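Local coordinates for protein beta-xylanase (Caldicellulosiruptor kristjanssonii, PDB 7NWN) that probably binds plant cell-wall polysaccharide as a family 9 carbohydrate-binding module of a larger, multimodular hyperthermostable xylanase-glucuronoyl esterase, at residues L70-E75 against V94-D99; A59-M64 against M162-Q167; H114-Y119 against T124-D129. All coordinates share one frame; numbering follows the deposited sequence. Where two conformers were deposited one is given.

Contact 1. Residues L70-E75 against V94-D99; sequences LYVLAE and VEIFLD. With CA (calcium ion), chain S.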
loop_
_atom_site.group_PDB
_atom_site.type_symbol
_atom_site.label_atom_id
_atom_site.label_comp_id
_atom_site.label_asym_id
_atom_site.label_seq_id
_atom_site.Cartn_x
_atom_site.Cartn_y
_atom_site.Cartn_z
ATOM N N LEU A 70 -0.044 -9.936 1.269
ATOM C CA LEU A 70 -0.253 -8.705 2.006
ATOM C C LEU A 70 -1.391 -7.920 1.340
ATOM O O LEU A 70 -1.434 -7.850 0.116
ATOM C CB LEU A 70 1.038 -7.872 2.017
ATOM C CG LEU A 70 0.979 -6.556 2.810
ATOM C CD1 LEU A 70 0.878 -6.766 4.321
ATOM C CD2 LEU A 70 2.164 -5.677 2.503
ATOM N N TYR A 71 -2.177 -7.207 2.172
ATOM C CA TYR A 71 -3.379 -6.487 1.751
ATOM C C TYR A 71 -3.254 -5.033 2.175
ATOM O O TYR A 71 -2.835 -4.751 3.308
ATOM C CB TYR A 71 -4.646 -7.083 2.393
ATOM C CG TYR A 71 -4.899 -8.494 1.899
ATOM C CD1 TYR A 71 -5.568 -8.727 0.704
ATOM C CD2 TYR A 71 -4.414 -9.587 2.609
ATOM C CE1 TYR A 71 -5.765 -10.013 0.224
ATOM C CE2 TYR A 71 -4.585 -10.885 2.141
ATOM C CZ TYR A 71 -5.314 -11.094 0.981
ATOM O OH TYR A 71 -5.462 -12.363 0.521
ATOM N N VAL A 72 -3.644 -4.129 1.260
ATOM C CA VAL A 72 -3.651 -2.703 1.567
ATOM C C VAL A 72 -5.044 -2.154 1.256
ATOM O O VAL A 72 -5.531 -2.393 0.165
ATOM C CB VAL A 72 -2.586 -1.928 0.756
ATOM C CG1 VAL A 72 -2.509 -0.459 1.205
ATOM C CG2 VAL A 72 -1.195 -2.598 0.851
ATOM N N LEU A 73 -5.608 -1.377 2.188
ATOM C CA LEU A 73 -6.813 -0.609 1.896
ATOM C C LEU A 73 -6.428 0.858 2.089
ATOM O O LEU A 73 -6.061 1.215 3.205
ATOM C CB LEU A 73 -7.909 -0.989 2.904
ATOM C CG LEU A 73 -9.185 -0.140 2.811
ATOM C CD1 LEU A 73 -9.961 -0.631 1.628
ATOM C CD2 LEU A 73 -10.024 -0.351 4.070
ATOM N N ALA A 74 -6.446 1.651 1.012
ATOM C CA ALA A 74 -6.116 3.054 1.139
ATOM C C ALA A 74 -7.344 3.881 0.767
ATOM O O ALA A 74 -8.045 3.573 -0.206
ATOM C CB ALA A 74 -4.917 3.388 0.264
ATOM N N GLU A 75 -7.582 4.947 1.547
ATOM C CA GLU A 75 -8.530 5.970 1.104
ATOM C C GLU A 75 -7.837 7.329 1.019
ATOM O O GLU A 75 -7.087 7.727 1.941
ATOM C CB GLU A 75 -9.691 6.074 2.100
ATOM C CG GLU A 75 -10.591 4.884 1.980
ATOM C CD GLU A 75 -11.845 4.885 2.841
ATOM O OE1 GLU A 75 -12.190 5.928 3.398
ATOM O OE2 GLU A 75 -12.477 3.830 2.914
ATOM N N VAL A 94 -1.607 5.797 -5.832
ATOM C CA VAL A 94 -0.928 5.403 -4.612
ATOM C C VAL A 94 0.207 4.436 -4.989
ATOM O O VAL A 94 0.112 3.747 -5.981
ATOM C CB VAL A 94 -1.872 4.787 -3.554
ATOM C CG1 VAL A 94 -3.049 5.686 -3.190
ATOM C CG2 VAL A 94 -2.322 3.413 -3.928
ATOM N N GLU A 95 1.283 4.401 -4.196
ATOM C CA GLU A 95 2.391 3.491 -4.478
ATOM C C GLU A 95 2.679 2.702 -3.204
ATOM O O GLU A 95 2.545 3.229 -2.090
ATOM C CB GLU A 95 3.646 4.303 -4.777
ATOM C CG GLU A 95 3.518 5.156 -6.038
ATOM C CD GLU A 95 4.761 5.885 -6.473
ATOM O OE1 GLU A 95 5.838 5.675 -5.857
ATOM O OE2 GLU A 95 4.666 6.675 -7.423
ATOM N N ILE A 96 3.029 1.428 -3.411
ATOM C CA ILE A 96 3.287 0.480 -2.333
ATOM C C ILE A 96 4.677 -0.086 -2.614
ATOM O O ILE A 96 4.937 -0.503 -3.725
ATOM C CB ILE A 96 2.196 -0.629 -2.284
ATOM C CG1 ILE A 96 0.832 0.003 -1.931
ATOM C CG2 ILE A 96 2.531 -1.721 -1.243
ATOM C CD1 ILE A 96 -0.326 -0.848 -2.425
ATOM N N PHE A 97 5.523 -0.069 -1.593
ATOM C CA PHE A 97 6.881 -0.583 -1.658
ATOM C C PHE A 97 7.000 -1.715 -0.638
ATOM O O PHE A 97 6.498 -1.561 0.474
ATOM C CB PHE A 97 7.828 0.540 -1.224
ATOM C CG PHE A 97 7.732 1.867 -1.966
ATOM C CD1 PHE A 97 6.698 2.761 -1.709
ATOM C CD2 PHE A 97 8.713 2.230 -2.890
ATOM C CE1 PHE A 97 6.659 4.006 -2.328
ATOM C CE2 PHE A 97 8.692 3.479 -3.514
ATOM C CZ PHE A 97 7.661 4.361 -3.229
ATOM N N LEU A 98 7.677 -2.813 -1.015
ATOM C CA LEU A 98 7.895 -3.925 -0.096
ATOM C C LEU A 98 9.330 -4.468 -0.234
ATOM O O LEU A 98 9.807 -4.710 -1.350
ATOM C CB LEU A 98 6.881 -5.033 -0.403
ATOM C CG LEU A 98 6.702 -6.094 0.694
ATOM C CD1 LEU A 98 6.071 -5.503 1.950
ATOM C CD2 LEU A 98 5.877 -7.269 0.149
ATOM N N ASP A 99 10.001 -4.639 0.916
ATOM C CA ASP A 99 11.281 -5.346 1.000
ATOM C C ASP A 99 10.963 -6.641 1.750
ATOM O O ASP A 99 10.909 -6.633 2.985
ATOM C CB ASP A 99 12.299 -4.467 1.738
ATOM C CG ASP A 99 13.646 -5.105 2.167
ATOM O OD1 ASP A 99 13.998 -6.228 1.707
ATOM O OD2 ASP A 99 14.306 -4.466 3.010
HETATM CA CA CA S . 14.783 -6.985 -0.151
HETATM O O HOH W 1 16.214 -4.934 0.039
#
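Asp99 OD1 binds a calcium ion 2.2 Å away, at the end of a strand whose preceding alternate residues face segment 70-75. The aspartate binds through this one oxygen, since OD2 lies 4.1 Å from the calcium. CG stands anti to the backbone N (chi1 169°), which carries the carboxylate outward from the strand end. Water 1 is a second ligand, 2.5 Å from the ion, and Asp103, Asp111 and Asp112 complete the protein side of the site.

Across the contact itself the chemistry is wholly apolar. Val72 and Ile96 reach toward each other tip to tip, and the single methyl CD1 of Ile96 does the touching: it lies 3.8 Å from Val72 CG2 and 4.0 Å from Val72 CB. Ile96 places CG1 anti to its carbonyl carbon (chi1 -65°), and CD1 carries the branch to Val72. Two residues away on each strand, Leu70 and Leu98 cross at a slant, with Leu70 CD2 meeting Leu98 CD1 at 3.9 Å. All four side chains are buried.

No hydrogen bond passes between the segments, and even the nearest opposed CA atoms, those of Val72 and Ile96, stay 8.6 Å apart. That spacing excludes backbone pairing and identifies two strands of different sheets, joined by side chains alone. Each sheet supplies its own backbone partners: Leu70, Val72 and Ala74 pair with strand 143-151, and strand 93-99 pairs with strands 112-118 and 161-171. Leu63 of strand 58-66 also touches Val72, and Phe164 of strand 161-171 touches Ile96. The alternation of inward aliphatic residues on both strands is the core pattern of a beta-sandwich, the fold of family 9 carbohydrate-binding modules, here with a calcium site at the end of one core strand.

Contact 2. Residues A59-M64 against M162-Q167; sequences AKFKLM and MGFEFQ
This is face-to-face packing of two beta-sheets through an aromatic cluster, where strand 58-66, outermost in its four-stranded sheet, covers strand 161-171 of the opposing one. The segment axes approach to 9.2 Å at 147°, and no hydrogen bond crosses, so side chains carry everything. Phe61 and Phe166 slide past each other in an offset stack, centroids 4.4 Å apart and planes 28° from parallel. Phe61 CD1 comes down over the Phe166 face, 3.4 Å from Phe166 CD2, while Phe166 CB sits over the Phe61 ring in a CH-pi contact, 4.1 Å from its centroid. Phe61 can do this because its CG lies between the backbone N and carbonyl carbon (chi1 70°). Across the Phe61 ring from CD1, CE2 touches Phe164 CE2 at 3.7 Å, the rings lying oblique. Leu63 adds its CD1 methyl over one face of the Phe164 ring, 4.1 Å from the centroid. Ala74 of strand 69-77 and Met183 also touch Phe61. Behind this layer, Phe166 N is hydrogen-bonded to Glu165 OE1 (2.9 Å), from above the carboxylate plane. With every contacting group apolar and buried, the join probably depends on ring shape and dispersion, with no directional polar bond across it.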
loop_
_atom_site.group_PDB
_atom_site.type_symbol
_atom_site.label_atom_id
_atom_site.label_comp_id
_atom_site.label_asym_id
_atom_site.label_seq_id
_atom_site.Cartn_x
_atom_site.Cartn_y
_atom_site.Cartn_z
ATOM N N ALA A 59 -4.732 11.203 3.259
ATOM C CA ALA A 59 -4.932 9.796 2.991
ATOM C C ALA A 59 -4.771 9.009 4.280
ATOM O O ALA A 59 -4.185 9.501 5.242
ATOM C CB ALA A 59 -3.942 9.309 1.956
ATOM N N LYS A 60 -5.262 7.767 4.237
ATOM C CA LYS A 60 -5.053 6.807 5.300
ATOM C C LYS A 60 -4.982 5.429 4.659
ATOM O O LYS A 60 -5.390 5.242 3.509
ATOM C CB LYS A 60 -6.180 6.949 6.324
ATOM C CG LYS A 60 -7.586 7.059 5.729
ATOM C CD LYS A 60 -8.686 7.274 6.776
ATOM C CE LYS A 60 -10.082 7.604 6.256
ATOM N NZ LYS A 60 -11.032 7.840 7.382
ATOM N N PHE A 61 -4.448 4.463 5.400
ATOM C CA PHE A 61 -4.433 3.111 4.861
ATOM C C PHE A 61 -4.401 2.131 6.023
ATOM O O PHE A 61 -3.949 2.492 7.117
ATOM C CB PHE A 61 -3.267 2.921 3.882
ATOM C CG PHE A 61 -1.920 2.905 4.556
ATOM C CD1 PHE A 61 -1.223 4.089 4.788
ATOM C CD2 PHE A 61 -1.352 1.699 4.971
ATOM C CE1 PHE A 61 0.010 4.070 5.437
ATOM C CE2 PHE A 61 -0.114 1.671 5.614
ATOM C CZ PHE A 61 0.567 2.857 5.857
ATOM N N LYS A 62 -4.878 0.908 5.730
ATOM C CA LYS A 62 -4.865 -0.212 6.657
ATOM C C LYS A 62 -4.124 -1.351 5.977
ATOM O O LYS A 62 -4.114 -1.411 4.745
ATOM C CB LYS A 62 -6.296 -0.631 6.967
ATOM C CG LYS A 62 -7.044 0.395 7.817
ATOM C CD LYS A 62 -8.477 -0.004 8.156
ATOM C CE LYS A 62 -9.098 0.958 9.163
ATOM N NZ LYS A 62 -10.409 0.482 9.596
ATOM N N LEU A 63 -3.579 -2.251 6.793
ATOM C CA LEU A 63 -2.797 -3.366 6.306
ATOM C C LEU A 63 -3.373 -4.609 6.941
ATOM O O LEU A 63 -3.878 -4.532 8.067
ATOM C CB LEU A 63 -1.324 -3.203 6.747
ATOM C CG LEU A 63 -0.524 -2.091 6.062
ATOM C CD1 LEU A 63 0.963 -2.116 6.495
ATOM C CD2 LEU A 63 -0.633 -2.198 4.546
ATOM N N MET A 64 -3.216 -5.740 6.241
ATOM C CA MET A 64 -3.648 -7.029 6.772
ATOM C C MET A 64 -2.796 -8.068 6.051
ATOM O O MET A 64 -2.319 -7.793 4.951
ATOM C CB MET A 64 -5.144 -7.228 6.487
ATOM C CG MET A 64 -5.828 -8.312 7.324
ATOM S SD MET A 64 -7.647 -8.248 7.216
ATOM C CE MET A 64 -7.986 -6.674 7.955
ATOM N N MET A 162 8.922 -7.199 7.439
ATOM C CA MET A 162 9.249 -6.744 6.091
ATOM C C MET A 162 9.481 -5.229 6.097
ATOM O O MET A 162 9.017 -4.521 6.988
ATOM C CB MET A 162 8.164 -7.129 5.083
ATOM C CG MET A 162 8.043 -8.631 4.936
ATOM S SD MET A 162 6.691 -9.209 3.858
ATOM C CE MET A 162 5.276 -8.783 4.852
ATOM N N GLY A 163 10.270 -4.753 5.124
ATOM C CA GLY A 163 10.287 -3.322 4.882
ATOM C C GLY A 163 9.054 -2.942 4.046
ATOM O O GLY A 163 8.644 -3.694 3.156
ATOM N N PHE A 164 8.500 -1.767 4.337
ATOM C CA PHE A 164 7.298 -1.318 3.653
ATOM C C PHE A 164 7.355 0.202 3.541
ATOM O O PHE A 164 7.721 0.867 4.507
ATOM C CB PHE A 164 6.090 -1.776 4.488
ATOM C CG PHE A 164 4.752 -1.277 4.017
ATOM C CD1 PHE A 164 4.094 -1.932 2.983
ATOM C CD2 PHE A 164 4.186 -0.153 4.581
ATOM C CE1 PHE A 164 2.881 -1.444 2.527
ATOM C CE2 PHE A 164 2.983 0.347 4.088
ATOM C CZ PHE A 164 2.332 -0.320 3.093
ATOM N N GLU A 165 6.834 0.743 2.431
ATOM C CA GLU A 165 6.515 2.165 2.330
ATOM C C GLU A 165 5.164 2.316 1.599
ATOM O O GLU A 165 4.788 1.446 0.821
ATOM C CB GLU A 165 7.678 2.923 1.639
ATOM C CG GLU A 165 7.445 4.417 1.324
ATOM C CD GLU A 165 7.158 5.361 2.485
ATOM O OE1 GLU A 165 6.433 4.981 3.458
ATOM O OE2 GLU A 165 7.652 6.516 2.441
ATOM N N PHE A 166 4.478 3.431 1.886
ATOM C CA PHE A 166 3.241 3.878 1.269
ATOM C C PHE A 166 3.424 5.345 0.831
ATOM O O PHE A 166 3.887 6.176 1.609
ATOM C CB PHE A 166 2.084 3.731 2.268
ATOM C CG PHE A 166 0.749 4.149 1.708
ATOM C CD1 PHE A 166 0.036 3.330 0.838
ATOM C CD2 PHE A 166 0.244 5.416 2.007
ATOM C CE1 PHE A 166 -1.167 3.766 0.299
ATOM C CE2 PHE A 166 -0.955 5.845 1.458
ATOM C CZ PHE A 166 -1.649 5.013 0.603
ATOM N N GLN A 167 3.007 5.652 -0.397
ATOM C CA GLN A 167 3.043 7.005 -0.943
ATOM C C GLN A 167 1.748 7.318 -1.724
ATOM O O GLN A 167 1.218 6.477 -2.444
ATOM C CB GLN A 167 4.208 7.120 -1.931
ATOM C CG GLN A 167 4.477 8.567 -2.354
ATOM C CD GLN A 167 5.749 8.611 -3.175
ATOM O OE1 GLN A 167 6.850 8.279 -2.707
ATOM N NE2 GLN A 167 5.593 9.001 -4.424
#

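Contact 3. Residues H114-Y119 against T124-D129; sequences HYRVNY and TTDAGD. With EDO (1,2-ethanediol), chain I.
Arg116 and Asp126 meet end-on, two guanidinium nitrogens gripping two carboxylate oxygens. Arg116 NH2 reaches Asp126 OD2 at 2.7 Å and NH1 reaches OD1 at 3.2 Å, both oxygens met on the syn side and near the guanidinium plane, although the two groups are twisted 42° apart. A bend in the arginine chain (chi3 -65°) turns its end back to the facing strand, where NH1 also donates to Thr124 OG1, 3.2 Å away. His114 lies alongside Asp126 with ring and carboxylate nearly perpendicular, CE1 being 3.3 Å from OD2; its NE2 is hydrogen-bonded to Glu95. On the other sheet face Tyr115 lies beside Thr125, and its OH makes a very short 2.5 Å bond to Asp129 O. The backbone pairs are antiparallel, interrupted by a classic beta bulge: Asp126 and Ala127 both face His114, whose O accepts from Asp126 N at 2.8 Å and weakly from Ala127 N. A leucine in place of Arg116 would probably cost Asp126 both guanidinium bonds and Glu95 its salt bridge through NE, letting the Asp126 carboxylate turn more freely. Polar side chains thus tie strand 112-118 to strand 123-125 and the corner after it, the bulge placing Asp126 on the His114-Arg116 side.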
loop_
_atom_site.group_PDB
_atom_site.type_symbol
_atom_site.label_atom_id
_atom_site.label_comp_id
_atom_site.label_asym_id
_atom_site.label_seq_id
_atom_site.Cartn_x
_atom_site.Cartn_y
_atom_site.Cartn_z
ATOM N N HIS A 114 7.954 -2.423 -6.010
ATOM C CA HIS A 114 7.416 -1.068 -6.040
ATOM C C HIS A 114 6.294 -1.005 -7.085
ATOM O O HIS A 114 6.549 -1.088 -8.294
ATOM C CB HIS A 114 8.549 -0.051 -6.287
ATOM C CG HIS A 114 8.108 1.369 -6.336
ATOM N ND1 HIS A 114 8.859 2.358 -6.938
ATOM C CD2 HIS A 114 6.985 1.967 -5.886
ATOM C CE1 HIS A 114 8.236 3.500 -6.844
ATOM N NE2 HIS A 114 7.084 3.290 -6.210
ATOM N N TYR A 115 5.066 -0.912 -6.567
ATOM C CA TYR A 115 3.858 -0.967 -7.391
ATOM C C TYR A 115 3.127 0.366 -7.242
ATOM O O TYR A 115 3.338 1.070 -6.253
ATOM C CB TYR A 115 2.941 -2.079 -6.876
ATOM C CG TYR A 115 3.477 -3.478 -7.088
ATOM C CD1 TYR A 115 3.894 -3.923 -8.333
ATOM C CD2 TYR A 115 3.519 -4.381 -6.033
ATOM C CE1 TYR A 115 4.378 -5.223 -8.506
ATOM C CE2 TYR A 115 3.942 -5.698 -6.210
ATOM C CZ TYR A 115 4.416 -6.112 -7.441
ATOM O OH TYR A 115 4.839 -7.408 -7.606
ATOM N N ARG A 116 2.271 0.667 -8.224
ATOM C CA ARG A 116 1.504 1.925 -8.257
ATOM C C ARG A 116 0.144 1.594 -8.872
ATOM O O ARG A 116 0.085 0.743 -9.760
ATOM C CB ARG A 116 2.219 2.963 -9.161
ATOM C CG ARG A 116 1.570 4.358 -9.234
ATOM C CD ARG A 116 2.306 5.312 -10.229
ATOM N NE ARG A 116 3.681 5.586 -9.755
ATOM C CZ ARG A 116 4.787 4.956 -10.181
ATOM N NH1 ARG A 116 4.728 4.059 -11.161
ATOM N NH2 ARG A 116 5.947 5.226 -9.605
ATOM N N VAL A 117 -0.930 2.250 -8.380
ATOM C CA VAL A 117 -2.237 2.117 -9.013
ATOM C C VAL A 117 -2.899 3.490 -8.907
ATOM O O VAL A 117 -2.794 4.155 -7.861
ATOM C CB VAL A 117 -3.097 0.997 -8.362
ATOM C CG1 VAL A 117 -3.234 1.146 -6.852
ATOM C CG2 VAL A 117 -4.457 0.812 -9.020
ATOM N N ASN A 118 -3.475 3.953 -10.025
ATOM C CA ASN A 118 -4.184 5.227 -10.013
ATOM C C ASN A 118 -5.667 5.035 -9.644
ATOM O O ASN A 118 -6.134 3.909 -9.509
ATOM C CB ASN A 118 -3.958 5.976 -11.331
ATOM C CG ASN A 118 -4.770 5.484 -12.516
ATOM O OD1 ASN A 118 -5.671 4.660 -12.396
ATOM N ND2 ASN A 118 -4.485 6.032 -13.692
ATOM N N TYR A 119 -6.429 6.147 -9.543
ATOM C CA TYR A 119 -7.797 6.090 -9.036
ATOM C C TYR A 119 -8.695 5.362 -10.039
ATOM O O TYR A 119 -9.742 4.929 -9.613
ATOM C CB TYR A 119 -8.355 7.494 -8.715
ATOM C CG TYR A 119 -8.384 8.399 -9.918
ATOM C CD1 TYR A 119 -7.251 9.114 -10.302
ATOM C CD2 TYR A 119 -9.483 8.431 -10.759
ATOM C CE1 TYR A 119 -7.249 9.904 -11.448
ATOM C CE2 TYR A 119 -9.506 9.239 -11.894
ATOM C CZ TYR A 119 -8.381 9.972 -12.253
ATOM O OH TYR A 119 -8.354 10.723 -13.409
ATOM N N THR A 124 0.892 0.105 -12.496
ATOM C CA THR A 124 2.233 0.032 -13.072
ATOM C C THR A 124 3.167 -0.623 -12.043
ATOM O O THR A 124 2.913 -0.552 -10.830
ATOM C CB THR A 124 2.750 1.429 -13.496
ATOM O OG1 THR A 124 2.411 2.359 -12.473
ATOM C CG2 THR A 124 2.155 1.921 -14.799
ATOM N N THR A 125 4.242 -1.256 -12.545
ATOM C CA THR A 125 5.310 -1.732 -11.660
ATOM C C THR A 125 6.623 -0.971 -11.936
ATOM O O THR A 125 7.036 -0.883 -13.069
ATOM C CB THR A 125 5.541 -3.247 -11.826
ATOM O OG1 THR A 125 6.674 -3.591 -11.023
ATOM C CG2 THR A 125 5.771 -3.684 -13.259
ATOM N N ASP A 126 7.262 -0.392 -10.922
ATOM C CA ASP A 126 8.638 0.072 -11.108
ATOM C C ASP A 126 9.671 -1.002 -10.697
ATOM O O ASP A 126 10.868 -0.880 -10.986
ATOM C CB ASP A 126 8.870 1.358 -10.323
ATOM C CG ASP A 126 8.018 2.531 -10.821
ATOM O OD1 ASP A 126 7.334 2.373 -11.834
ATOM O OD2 ASP A 126 7.985 3.552 -10.152
ATOM N N ALA A 127 9.238 -2.039 -9.980
ATOM C CA ALA A 127 10.121 -3.123 -9.552
ATOM C C ALA A 127 9.225 -4.262 -9.078
ATOM O O ALA A 127 8.343 -4.034 -8.229
ATOM C CB ALA A 127 10.992 -2.671 -8.391
ATOM N N GLY A 128 9.473 -5.454 -9.626
ATOM C CA GLY A 128 8.799 -6.687 -9.250
ATOM C C GLY A 128 7.753 -7.087 -10.280
ATOM O O GLY A 128 7.300 -6.283 -11.073
ATOM N N ASP A 129 7.361 -8.351 -10.239
ATOM C CA ASP A 129 6.434 -8.961 -11.163
ATOM C C ASP A 129 5.021 -8.390 -10.915
ATOM O O ASP A 129 4.509 -8.528 -9.803
ATOM C CB ASP A 129 6.564 -10.472 -10.910
ATOM C CG ASP A 129 5.625 -11.274 -11.759
ATOM O OD1 ASP A 129 5.009 -10.674 -12.675
ATOM O OD2 ASP A 129 5.488 -12.491 -11.481
HETATM C C1 EDO I . 13.575 -6.448 -8.767
HETATM O O1 EDO I . 13.379 -5.419 -7.739
HETATM C C2 EDO I . 12.533 -6.877 -9.789
HETATM O O2 EDO I . 12.242 -5.977 -10.878
#

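Contacts 1 and 2 are adjacent parts of one sandwich core, centres about 5 Å apart, while contact 3 lies about 10 Å (centres) from contact 1 and 14 Å from contact 2, within the sheet that gives both their second strand. Strand 93-99 joins them: Glu95 N and Asp99 N probably hydrogen-bond to Gln167 O (2.7 Å) and Gly163 O (2.8 Å) of contact 2. Toward contact 3, Glu95 OE1 lies 2.7 Å from His114 NE2, and Glu95 OE2 bridges to Arg116 NE at 2.8 Å. A hexaethylene glycol, probably from crystallisation, is hydrogen-bonded to Glu95 OE1 and lies about 4 Å from the His114 side chain, consistent with a pocket there. Asp99 ties contact 1 to calcium.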